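Local coordinates for flocculation protein FLO11 (Saccharomyces cerevisiae, PDB 4UYT) that mediates homotypic cell-cell adhesion in yeast flocculation, through the aromatic-banded N-terminal domain of a cell-wall adhesin that also supports substrate adhesion, invasive growth and biofilm development, at residues 37-42 with 166-171; 78-81 with 87-90. All coordinates share one frame; numbering follows the deposited sequence.

Contact 1. Residues 37-42 with 166-171. With NA (sodium ion), chain G.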
ATOM      1  N   THR A  37      -6.866   6.796  -0.462  1.00  7.28           N
ATOM      2  CA  THR A  37      -8.180   7.365  -0.600  1.00  7.98           C
ATOM      3  C   THR A  37      -8.578   8.378   0.475  1.00  8.01           C
ATOM      4  O   THR A  37      -9.502   9.152   0.260  1.00 10.06           O
ATOM      5  CB  THR A  37      -9.238   6.260  -0.669  1.00  9.32           C
ATOM      6  OG1 THR A  37      -9.198   5.503   0.535  1.00 10.15           O
ATOM      7  CG2 THR A  37      -8.989   5.344  -1.878  1.00 11.16           C
ATOM      8  N   SER A  38      -7.927   8.376   1.623  0.58  6.91           N
ATOM      9  CA  SER A  38      -8.118   9.420   2.616  0.58  7.12           C
ATOM     10  C   SER A  38      -6.866   9.547   3.449  0.58  6.72           C
ATOM     11  O   SER A  38      -6.150   8.569   3.681  0.58  6.36           O
ATOM     12  CB  SER A  38      -9.324   9.177   3.531  0.58  7.94           C
ATOM     13  OG  SER A  38      -9.190   7.969   4.227  0.58  9.16           O
ATOM     14  N   VAL A  39      -6.672  10.761   3.938  1.00  6.28           N
ATOM     15  CA  VAL A  39      -5.577  11.117   4.812  1.00  6.13           C
ATOM     16  C   VAL A  39      -6.130  12.079   5.843  1.00  6.36           C
ATOM     17  O   VAL A  39      -6.728  13.086   5.486  1.00  7.39           O
ATOM     18  CB  VAL A  39      -4.422  11.775   4.029  1.00  6.54           C
ATOM     19  CG1 VAL A  39      -3.365  12.289   4.998  1.00  6.97           C
ATOM     20  CG2 VAL A  39      -3.803  10.839   2.997  1.00  6.21           C
ATOM     21  N   SER A  40      -5.891  11.795   7.121  1.00  6.29           N
ATOM     22  CA  SER A  40      -6.248  12.677   8.212  1.00  6.80           C
ATOM     23  C   SER A  40      -5.058  12.880   9.110  1.00  6.45           C
ATOM     24  O   SER A  40      -4.414  11.931   9.562  1.00  7.73           O
ATOM     25  CB  SER A  40      -7.390  12.054   9.018  1.00  8.61           C
ATOM     26  OG  SER A  40      -7.777  12.820  10.129  1.00 10.32           O
ATOM     27  N   TRP A  41      -4.785  14.131   9.429  1.00  6.20           N
ATOM     28  CA  TRP A  41      -3.733  14.439  10.407  1.00  5.92           C
ATOM     29  C   TRP A  41      -4.241  14.146  11.804  1.00  5.93           C
ATOM     30  O   TRP A  41      -5.321  14.636  12.187  1.00  6.87           O
ATOM     31  CB  TRP A  41      -3.369  15.903  10.271  1.00  6.12           C
ATOM     32  CG  TRP A  41      -2.301  16.357  11.228  1.00  5.70           C
ATOM     33  CD1 TRP A  41      -1.080  15.791  11.428  1.00  5.84           C
ATOM     34  CD2 TRP A  41      -2.396  17.468  12.114  1.00  5.98           C
ATOM     35  NE1 TRP A  41      -0.420  16.470  12.380  1.00  6.74           N
ATOM     36  CE2 TRP A  41      -1.181  17.525  12.847  1.00  7.97           C
ATOM     37  CE3 TRP A  41      -3.394  18.404  12.333  1.00  6.74           C
ATOM     38  CZ2 TRP A  41      -0.880  18.559  13.723  1.00  7.48           C
ATOM     39  CZ3 TRP A  41      -3.078  19.449  13.263  1.00  7.15           C
ATOM     40  CH2 TRP A  41      -1.854  19.499  13.920  1.00  7.72           C
ATOM     41  N   VAL A  42      -3.433  13.403  12.571  1.00  5.65           N
ATOM     42  CA  VAL A  42      -3.771  13.033  13.938  1.00  6.39           C
ATOM     43  C   VAL A  42      -3.183  14.074  14.910  1.00  6.21           C
ATOM     44  O   VAL A  42      -3.932  14.744  15.633  1.00  7.64           O
ATOM     45  CB  VAL A  42      -3.329  11.599  14.267  1.00  7.19           C
ATOM     46  CG1 VAL A  42      -3.840  11.215  15.637  1.00  8.97           C
ATOM     47  CG2 VAL A  42      -3.788  10.629  13.186  1.00  8.14           C
ATOM     48  N   PHE A 166       2.813   8.961  -2.838  1.00  6.66           N
ATOM     49  CA  PHE A 166       1.771   9.963  -2.689  1.00  6.49           C
ATOM     50  C   PHE A 166       2.259  11.050  -1.780  1.00  6.23           C
ATOM     51  O   PHE A 166       3.135  10.828  -0.926  1.00  6.67           O
ATOM     52  CB  PHE A 166       0.499   9.349  -2.098  1.00  6.95           C
ATOM     53  CG  PHE A 166      -0.193   8.434  -3.046  1.00  7.16           C
ATOM     54  CD1 PHE A 166       0.221   7.114  -3.196  1.00  7.90           C
ATOM     55  CD2 PHE A 166      -1.288   8.888  -3.801  1.00  8.23           C
ATOM     56  CE1 PHE A 166      -0.413   6.298  -4.118  1.00  8.91           C
ATOM     57  CE2 PHE A 166      -1.925   8.046  -4.708  1.00  9.56           C
ATOM     58  CZ  PHE A 166      -1.487   6.763  -4.844  1.00  9.39           C
ATOM     59  N   TYR A 167       1.638  12.219  -1.889  1.00  6.01           N
ATOM     60  CA  TYR A 167       1.925  13.309  -0.960  1.00  6.01           C
ATOM     61  C   TYR A 167       0.647  14.075  -0.666  1.00  6.38           C
ATOM     62  O   TYR A 167      -0.379  13.942  -1.333  1.00  6.91           O
ATOM     63  CB  TYR A 167       3.042  14.193  -1.517  1.00  6.20           C
ATOM     64  CG  TYR A 167       2.731  14.991  -2.772  1.00  7.36           C
ATOM     65  CD1 TYR A 167       1.972  16.145  -2.707  1.00  8.84           C
ATOM     66  CD2 TYR A 167       3.320  14.676  -3.982  1.00  8.16           C
ATOM     67  CE1 TYR A 167       1.755  16.949  -3.785  1.00 11.02           C
ATOM     68  CE2 TYR A 167       3.117  15.494  -5.108  1.00 10.63           C
ATOM     69  CZ  TYR A 167       2.312  16.630  -4.982  1.00 12.10           C
ATOM     70  OH  TYR A 167       2.068  17.489  -6.035  1.00 16.64           O
ATOM     71  N   TRP A 168       0.700  14.878   0.390  1.00  6.17           N
ATOM     72  CA  TRP A 168      -0.465  15.611   0.874  1.00  6.22           C
ATOM     73  C   TRP A 168       0.025  16.774   1.750  1.00  6.10           C
ATOM     74  O   TRP A 168       1.197  16.919   2.044  1.00  6.83           O
ATOM     75  CB  TRP A 168      -1.396  14.716   1.658  1.00  6.32           C
ATOM     76  CG  TRP A 168      -0.758  13.963   2.782  1.00  6.20           C
ATOM     77  CD1 TRP A 168      -0.440  14.438   4.033  1.00  6.34           C
ATOM     78  CD2 TRP A 168      -0.362  12.601   2.773  1.00  6.14           C
ATOM     79  NE1 TRP A 168       0.140  13.451   4.793  1.00  6.15           N
ATOM     80  CE2 TRP A 168       0.180  12.304   4.058  1.00  5.89           C
ATOM     81  CE3 TRP A 168      -0.445  11.572   1.821  1.00  6.33           C
ATOM     82  CZ2 TRP A 168       0.583  11.033   4.430  1.00  6.56           C
ATOM     83  CZ3 TRP A 168      -0.038  10.311   2.186  1.00  7.27           C
ATOM     84  CH2 TRP A 168       0.462  10.050   3.481  1.00  7.14           C
ATOM     85  N   ASN A 169      -0.923  17.598   2.170  1.00  6.54           N
ATOM     86  CA  ASN A 169      -0.592  18.791   2.932  1.00  6.26           C
ATOM     87  C   ASN A 169      -0.121  18.470   4.367  1.00  5.93           C
ATOM     88  O   ASN A 169      -0.754  17.696   5.085  1.00  6.20           O
ATOM     89  CB  ASN A 169      -1.752  19.759   2.999  1.00  6.64           C
ATOM     90  CG  ASN A 169      -1.877  20.603   1.739  1.00  7.30           C
ATOM     91  OD1 ASN A 169      -1.585  20.151   0.628  1.00  8.42           O
ATOM     92  ND2 ASN A 169      -2.332  21.825   1.900  1.00  8.84           N
ATOM     93  N   ILE A 170       0.921  19.158   4.777  1.00  6.17           N
ATOM     94  CA  ILE A 170       1.412  19.111   6.155  1.00  6.16           C
ATOM     95  C   ILE A 170       0.277  19.494   7.099  1.00  5.86           C
ATOM     96  O   ILE A 170      -0.407  20.514   6.902  1.00  5.84           O
ATOM     97  CB  ILE A 170       2.619  20.044   6.321  1.00  6.68           C
ATOM     98  CG1 ILE A 170       3.809  19.551   5.489  1.00  7.54           C
ATOM     99  CG2 ILE A 170       3.016  20.181   7.791  1.00  7.22           C
ATOM    100  CD1 ILE A 170       4.876  20.603   5.261  1.00  7.99           C
ATOM    101  N   ASP A 171       0.077  18.665   8.114  1.00  5.70           N
ATOM    102  CA  ASP A 171      -0.956  18.811   9.143  1.00  5.86           C
ATOM    103  C   ASP A 171      -2.368  18.852   8.534  1.00  5.93           C
ATOM    104  O   ASP A 171      -3.335  19.224   9.210  1.00  6.64           O
ATOM    105  CB  ASP A 171      -0.703  20.025  10.023  1.00  6.20           C
ATOM    106  CG  ASP A 171       0.657  19.989  10.688  1.00  6.91           C
ATOM    107  OD1 ASP A 171       1.193  18.859  10.867  1.00  6.99           O
ATOM    108  OD2 ASP A 171       1.200  21.066  11.005  1.00  9.08           O
TER
HETATM  109 NA    NA G1212      -7.762   8.143   6.698  1.00 27.12          NA
HETATM  110  O   HOH W   1      -9.104   8.070   8.695  1.00 49.26           O
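Trp41 NE1 has two oxygens near it but bonds to only one of them. Its hydrogen goes to Asp44 O, while Asp171 OD1 hangs over the indole face 3.3 Å from NE1, at an angle too poor for a hydrogen bond. Asp171 lies over one face of the indole, backbone and CB included: its CA stands above the five-membered ring, 3.6 Å from the centroid, and CB continues over the centre of the indole. The carboxylate plane is tilted by 32° from the ring, and Asp171 O comes within 3.2 Å of Trp41 CE3. Trp41 CG is anti to its own N, and from there the indole runs alongside the aspartate, both side chains pointing the same way. Asp171 N is hydrogen-bonded to Tyr47 OH, which fixes the backbone at the ring contact.

Two residues back, Val39 makes a purely apolar version of the same face contact. Its CG1 lies 3.5 Å from the centroid of the Trp168 five-membered ring and only 3° off the normal, a CH-pi contact, while CG2 rests 3.6 Å from CE3 of the same indole. Trp168 crosses the valine at about a right angle.

Alternation along the strand sends Ser38 to the opposite face, where its OG makes a long 2.9 Å contact to a sodium ion; a water and Gln48 O also bind the ion.

Tyr47 touches both tryptophans, Trp168 edge-to-face and Trp41 with the ring planes inclined to each other. Strand 32-43, flanked by strands 6-7 and 46-55, thus packs through its side chains on strand 166-169 of another sheet, where Val114 of strand 113-115 also touches Trp168.

Contact 2. Residues 78-81 with 87-90. With ACT (acetate ion), chain H.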
ATOM      1  N   THR A  78       4.705  -2.920  11.204  1.00  9.89           N
ATOM      2  CA  THR A  78       3.982  -3.944  10.497  1.00 10.75           C
ATOM      3  C   THR A  78       2.496  -3.791  10.813  1.00 10.01           C
ATOM      4  O   THR A  78       2.096  -3.550  11.967  1.00 12.05           O
ATOM      5  CB  THR A  78       4.472  -5.349  10.926  1.00 13.95           C
ATOM      6  OG1 THR A  78       5.839  -5.494  10.547  1.00 15.07           O
ATOM      7  CG2 THR A  78       3.648  -6.477  10.300  1.00 14.41           C
ATOM      8  N   VAL A  79       1.680  -3.961   9.772  1.00  9.04           N
ATOM      9  CA  VAL A  79       0.225  -3.977   9.898  1.00  9.89           C
ATOM     10  C   VAL A  79      -0.272  -5.271   9.304  1.00  9.13           C
ATOM     11  O   VAL A  79      -0.313  -5.445   8.094  1.00  9.51           O
ATOM     12  CB  VAL A  79      -0.443  -2.769   9.193  1.00 10.52           C
ATOM     13  CG1 VAL A  79      -1.930  -2.774   9.453  1.00 12.13           C
ATOM     14  CG2 VAL A  79       0.174  -1.469   9.676  1.00 11.94           C
ATOM     15  N   GLN A  80      -0.591  -6.216  10.176  1.00 10.76           N
ATOM     16  CA  GLN A  80      -1.132  -7.474   9.716  1.00 10.59           C
ATOM     17  C   GLN A  80      -2.543  -7.288   9.184  1.00 10.10           C
ATOM     18  O   GLN A  80      -3.398  -6.717   9.856  1.00 12.03           O
ATOM     19  CB  GLN A  80      -1.125  -8.496  10.851  1.00 13.10           C
ATOM     20  CG  GLN A  80      -1.249  -9.932  10.348  1.00 13.63           C
ATOM     21  CD  GLN A  80       0.060 -10.518   9.843  1.00 13.97           C
ATOM     22  OE1 GLN A  80       1.129 -10.266  10.391  1.00 17.40           O
ATOM     23  NE2 GLN A  80      -0.027 -11.310   8.795  1.00 14.75           N
ATOM     24  N   LEU A  81      -2.796  -7.787   7.974  1.00  9.80           N
ATOM     25  CA  LEU A  81      -4.141  -7.704   7.374  1.00 10.00           C
ATOM     26  C   LEU A  81      -4.831  -9.053   7.352  1.00  9.98           C
ATOM     27  O   LEU A  81      -6.037  -9.124   7.529  1.00 11.14           O
ATOM     28  CB  LEU A  81      -4.117  -7.116   5.956  1.00  9.96           C
ATOM     29  CG  LEU A  81      -3.513  -5.718   5.881  1.00 10.18           C
ATOM     30  CD1 LEU A  81      -3.531  -5.251   4.438  1.00 10.11           C
ATOM     31  CD2 LEU A  81      -4.242  -4.723   6.769  1.00 11.38           C
ATOM     32  N   ASN A  87      -4.097 -14.798  13.932  1.00 14.80           N
ATOM     33  CA  ASN A  87      -5.519 -14.641  14.198  1.00 16.29           C
ATOM     34  C   ASN A  87      -6.072 -13.348  13.655  1.00 15.22           C
ATOM     35  O   ASN A  87      -6.886 -12.697  14.331  1.00 16.79           O
ATOM     36  CB  ASN A  87      -5.803 -14.738  15.710  1.00 15.65           C
ATOM     37  CG  ASN A  87      -5.151 -15.938  16.331  1.00 16.11           C
ATOM     38  OD1 ASN A  87      -4.310 -15.817  17.252  1.00 19.96           O
ATOM     39  ND2 ASN A  87      -5.474 -17.105  15.806  1.00 15.31           N
ATOM     40  N   THR A  88      -5.614 -12.965  12.465  1.00 13.52           N
ATOM     41  CA  THR A  88      -5.990 -11.693  11.912  1.00 13.11           C
ATOM     42  C   THR A  88      -6.748 -11.868  10.623  1.00 12.52           C
ATOM     43  O   THR A  88      -6.258 -12.491   9.693  1.00 13.60           O
ATOM     44  CB  THR A  88      -4.733 -10.861  11.665  1.00 14.15           C
ATOM     45  OG1 THR A  88      -4.016 -10.705  12.893  1.00 16.90           O
ATOM     46  CG2 THR A  88      -5.094  -9.498  11.141  1.00 15.09           C
ATOM     47  N   TYR A  89      -7.938 -11.285  10.549  1.00 13.40           N
ATOM     48  CA  TYR A  89      -8.845 -11.480   9.406  1.00 13.92           C
ATOM     49  C   TYR A  89      -9.521 -10.158   9.081  1.00 13.97           C
ATOM     50  O   TYR A  89     -10.710  -9.982   9.295  1.00 19.45           O
ATOM     51  CB  TYR A  89      -9.858 -12.597   9.724  1.00 16.24           C
ATOM     52  CG  TYR A  89      -9.174 -13.821  10.302  1.00 16.39           C
ATOM     53  CD1 TYR A  89      -8.474 -14.714   9.499  1.00 16.72           C
ATOM     54  CD2 TYR A  89      -9.198 -14.080  11.668  1.00 17.34           C
ATOM     55  CE1 TYR A  89      -7.836 -15.819  10.018  1.00 17.67           C
ATOM     56  CE2 TYR A  89      -8.571 -15.196  12.206  1.00 17.24           C
ATOM     57  CZ  TYR A  89      -7.883 -16.063  11.373  1.00 17.83           C
ATOM     58  OH  TYR A  89      -7.226 -17.177  11.828  1.00 19.13           O
ATOM     59  N   LEU A  90      -8.736  -9.211   8.584  1.00 12.98           N
ATOM     60  CA  LEU A  90      -9.209  -7.836   8.418  1.00 14.10           C
ATOM     61  C   LEU A  90      -9.500  -7.447   6.989  1.00 14.92           C
ATOM     62  O   LEU A  90      -9.832  -6.289   6.721  1.00 18.27           O
ATOM     63  CB  LEU A  90      -8.192  -6.872   9.011  1.00 14.42           C
ATOM     64  CG  LEU A  90      -7.977  -7.037  10.513  1.00 17.11           C
ATOM     65  CD1 LEU A  90      -6.813  -6.166  10.941  1.00 18.48           C
ATOM     66  CD2 LEU A  90      -9.238  -6.697  11.286  1.00 21.45           C
TER
HETATM   67  C   ACT H1213       5.492  -3.337  15.227  1.00 18.97           C
HETATM   68  O   ACT H1213       5.906  -2.107  15.307  1.00 25.46           O
HETATM   69  OXT ACT H1213       4.740  -3.589  14.217  1.00 26.11           O
HETATM   70  CH3 ACT H1213       5.936  -4.380  16.188  1.00 29.36           C
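Leu81 and Leu90 are joined by the bond that closes this part of a beta hairpin, strand 79-83 followed by strand 88-89. Leu90 N donates to Leu81 O over 2.9 Å. Beside it, Leu90 CD1 reaches back to within 3.6 Å of Gln80 O. Thr88 approaches from the other strand: its CG2 sits 3.5 Å from Gln80 O and also near Leu81 O, while OG1 lies 3.8 Å from Gln80 CG. In Thr88 the hydroxyl OG1 lies beside the backbone N (chi1 -58°), which puts the methyl CG2 anti to that N and directs it at these carbonyls.

Thr88 OG1 and Gln80 NE2 each find a partner within the hairpin. Thr88 OG1 bonds to Glu86 O, and Gln80 NE2, brought round by a bend at chi2, bonds to Tyr82 O. Asn87 and Thr88 together face Gly83 in a G1 beta bulge, with Asn87 in the left-handed region (phi 50°, psi 39°). Further out, Leu81 turns inward from the hairpin onto Phe97 and Ala99 of strand 96-104. At the start of the segment an acetate ion, probably from the crystallisation liquor, accepts a hydrogen bond from Thr78 N to its OXT at 3.1 Å and another from Gly77 N.

In the fold
Contact 2 is nested within the loop that contact 1 closes: the chain runs through 37-42, then 78-81 and 87-90, and reaches 166-171 near its end. Their centres are 23 Å apart, and their nearest atoms about 13 Å. Contact 1 joins the sheet of strand 32-43 to the small sheet of strand 166-169, close to the Cys8-Cys172 disulfide; contact 2 lies at the edge of the five-stranded sheet. Strand 96-104 links the two regions, sharing a sheet with strand 32-43 and packing against strand 79-83, consistent with a fibronectin type III-like sandwich. Tryptophans at contact 1 and the hairpin at contact 2 thus belong to one Flo11 adhesion domain.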